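Local atomic coordinates of 4-oxalocrotonate tautomerase (Thermus thermophilus, PDB entry 3ABF), a protein that is a small tautomerase-family enzyme of the MIF clan, built on a beta-alpha-beta fold and assembled from six copies of the same chain. Residues E19-L24 against V41-V46. Numbering follows the deposited sequence.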
loop_
_atom_site.group_PDB
_atom_site.type_symbol
_atom_site.label_atom_id
_atom_site.label_comp_id
_atom_site.label_asym_id
_atom_site.label_seq_id
_atom_site.Cartn_x
_atom_site.Cartn_y
_atom_site.Cartn_z
ATOM N N GLU A 19 -2.585 -23.425 2.012
ATOM C CA GLU A 19 -3.705 -23.749 1.130
ATOM C C GLU A 19 -4.225 -22.485 0.440
ATOM O O GLU A 19 -4.541 -22.494 -0.751
ATOM C CB GLU A 19 -4.824 -24.394 1.944
ATOM C CG GLU A 19 -5.879 -25.109 1.127
ATOM C CD GLU A 19 -6.974 -25.695 1.998
ATOM O OE1 GLU A 19 -7.881 -26.360 1.451
ATOM O OE2 GLU A 19 -6.929 -25.486 3.232
ATOM N N LEU A 20 -4.321 -21.401 1.201
ATOM C CA LEU A 20 -4.795 -20.126 0.664
ATOM C C LEU A 20 -3.894 -19.710 -0.491
ATOM O O LEU A 20 -4.367 -19.409 -1.593
ATOM C CB LEU A 20 -4.771 -19.059 1.762
ATOM C CG LEU A 20 -5.432 -17.714 1.451
ATOM C CD1 LEU A 20 -4.643 -17.020 0.368
ATOM C CD2 LEU A 20 -6.874 -17.918 1.021
ATOM N N VAL A 21 -2.591 -19.690 -0.232
ATOM C CA VAL A 21 -1.616 -19.324 -1.241
ATOM C C VAL A 21 -1.723 -20.203 -2.493
ATOM O O VAL A 21 -1.519 -19.727 -3.614
ATOM C CB VAL A 21 -0.192 -19.400 -0.662
ATOM C CG1 VAL A 21 0.832 -19.370 -1.767
ATOM C CG2 VAL A 21 0.036 -18.226 0.287
ATOM N N ARG A 22 -2.040 -21.483 -2.299
ATOM C CA ARG A 22 -2.181 -22.409 -3.417
ATOM C C ARG A 22 -3.413 -22.104 -4.250
ATOM O O ARG A 22 -3.321 -21.941 -5.457
ATOM C CB ARG A 22 -2.276 -23.853 -2.916
ATOM C CG ARG A 22 -0.949 -24.478 -2.573
ATOM C CD ARG A 22 -1.142 -25.839 -1.933
ATOM N NE ARG A 22 0.115 -26.360 -1.410
ATOM C CZ ARG A 22 0.202 -27.177 -0.366
ATOM N NH1 ARG A 22 -0.900 -27.564 0.264
ATOM N NH2 ARG A 22 1.387 -27.607 0.045
ATOM N N ARG A 23 -4.565 -22.041 -3.592
ATOM C CA ARG A 23 -5.826 -21.783 -4.277
ATOM C C ARG A 23 -5.810 -20.438 -5.001
ATOM O O ARG A 23 -6.200 -20.347 -6.171
ATOM C CB ARG A 23 -6.974 -21.833 -3.280
ATOM N N LEU A 24 -5.360 -19.392 -4.313
ATOM C CA LEU A 24 -5.304 -18.075 -4.945
ATOM C C LEU A 24 -4.387 -18.091 -6.159
ATOM O O LEU A 24 -4.716 -17.534 -7.208
ATOM C CB LEU A 24 -4.790 -17.015 -3.967
ATOM C CG LEU A 24 -5.741 -16.464 -2.914
ATOM C CD1 LEU A 24 -5.049 -15.314 -2.195
ATOM C CD2 LEU A 24 -7.018 -15.966 -3.571
ATOM N N VAL A 41 2.281 -13.836 -3.983
ATOM C CA VAL A 41 1.281 -13.599 -2.961
ATOM C C VAL A 41 1.984 -13.100 -1.713
ATOM O O VAL A 41 3.009 -13.644 -1.294
ATOM C CB VAL A 41 0.482 -14.866 -2.619
ATOM C CG1 VAL A 41 -0.555 -14.540 -1.547
ATOM C CG2 VAL A 41 -0.228 -15.387 -3.873
ATOM N N ILE A 42 1.442 -12.040 -1.136
ATOM C CA ILE A 42 2.007 -11.484 0.078
ATOM C C ILE A 42 0.903 -11.493 1.114
ATOM O O ILE A 42 -0.223 -11.037 0.847
ATOM C CB ILE A 42 2.482 -10.026 -0.126
ATOM C CG1 ILE A 42 3.649 -9.989 -1.113
ATOM C CG2 ILE A 42 2.895 -9.424 1.225
ATOM C CD1 ILE A 42 4.105 -8.571 -1.479
ATOM N N LEU A 43 1.215 -12.022 2.289
ATOM C CA LEU A 43 0.246 -12.051 3.357
ATOM C C LEU A 43 0.609 -10.919 4.297
ATOM O O LEU A 43 1.650 -10.945 4.962
ATOM C CB LEU A 43 0.275 -13.403 4.092
ATOM C CG LEU A 43 0.000 -14.633 3.212
ATOM C CD1 LEU A 43 -0.070 -15.889 4.069
ATOM C CD2 LEU A 43 -1.321 -14.453 2.481
ATOM N N TYR A 44 -0.233 -9.898 4.299
ATOM C CA TYR A 44 -0.044 -8.744 5.168
ATOM C C TYR A 44 -0.911 -9.032 6.386
ATOM O O TYR A 44 -2.098 -8.757 6.380
ATOM C CB TYR A 44 -0.536 -7.482 4.471
ATOM C CG TYR A 44 -0.539 -6.250 5.349
ATOM C CD1 TYR A 44 -1.441 -5.210 5.112
ATOM C CD2 TYR A 44 0.327 -6.133 6.434
ATOM C CE1 TYR A 44 -1.485 -4.094 5.932
ATOM C CE2 TYR A 44 0.284 -5.007 7.272
ATOM C CZ TYR A 44 -0.625 -3.999 7.011
ATOM O OH TYR A 44 -0.695 -2.887 7.827
ATOM N N GLU A 45 -0.303 -9.603 7.422
ATOM C CA GLU A 45 -1.025 -9.959 8.631
ATOM C C GLU A 45 -1.011 -8.798 9.611
ATOM O O GLU A 45 0.059 -8.301 10.007
ATOM C CB GLU A 45 -0.388 -11.202 9.266
ATOM C CG GLU A 45 -0.473 -12.448 8.389
ATOM C CD GLU A 45 0.227 -13.644 9.009
ATOM O OE1 GLU A 45 1.457 -13.795 8.830
ATOM O OE2 GLU A 45 -0.455 -14.427 9.697
ATOM N N VAL A 46 -2.197 -8.369 10.010
ATOM C CA VAL A 46 -2.292 -7.245 10.924
ATOM C C VAL A 46 -2.710 -7.707 12.307
ATOM O O VAL A 46 -3.460 -8.671 12.461
ATOM C CB VAL A 46 -3.268 -6.180 10.393
ATOM C CG1 VAL A 46 -2.896 -5.824 8.958
ATOM C CG2 VAL A 46 -4.683 -6.681 10.457
#
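V21, on the helix, reaches the strand with its CG2 methyl, which lies against V41 and L43. The closest approach is V21 CG2 to V41 CG1, at 4.2 Å; L43 CD1 stands 4.4 Å from V21 CG2, so a single methyl serves both strand residues. V21 has CG1 anti to the backbone N (chi1 166°), which leaves CG2 beside that nitrogen as the branch that touches the strand. V41 also has CG1 anti to N, and this is the branch that meets the helix. The two valines slip past one another in opposite directions, branch beside branch, and their CA atoms are 6.6 Å apart. V41 and L43, two positions apart on one strand, both direct CB toward the helix, whereas I42 between them directs its own away. At the fringe, L20 and L24 extend the apolar surface at looser distances: L20 CD1 is 4.7 Å from L43 CD2, and L24 CD1 is 4.6 Å from V41 CG1. The contact joins helix 14-31 to strand 39-46, the second and third elements of a beta-alpha-beta unit whose first strand, 2-9, runs parallel to strand 39-46. L24 and L43 both touch V6 of that strand, tying the three elements into one core. Other subunits close around it: V21 also packs on A52 of a second copy, and L24 on L24 of a third. No hydrogen bond or salt bridge links residues 19-24 with residues 41-46; a polar tie between helix 14-31 and strand 39-46 lies farther along, where E45 OE1 forms a salt bridge with K17 NZ. With three buried aliphatic side chains meeting through methyl groups at van der Waals distances, the contact itself probably relies on shape and exclusion of water rather than on directional bonds.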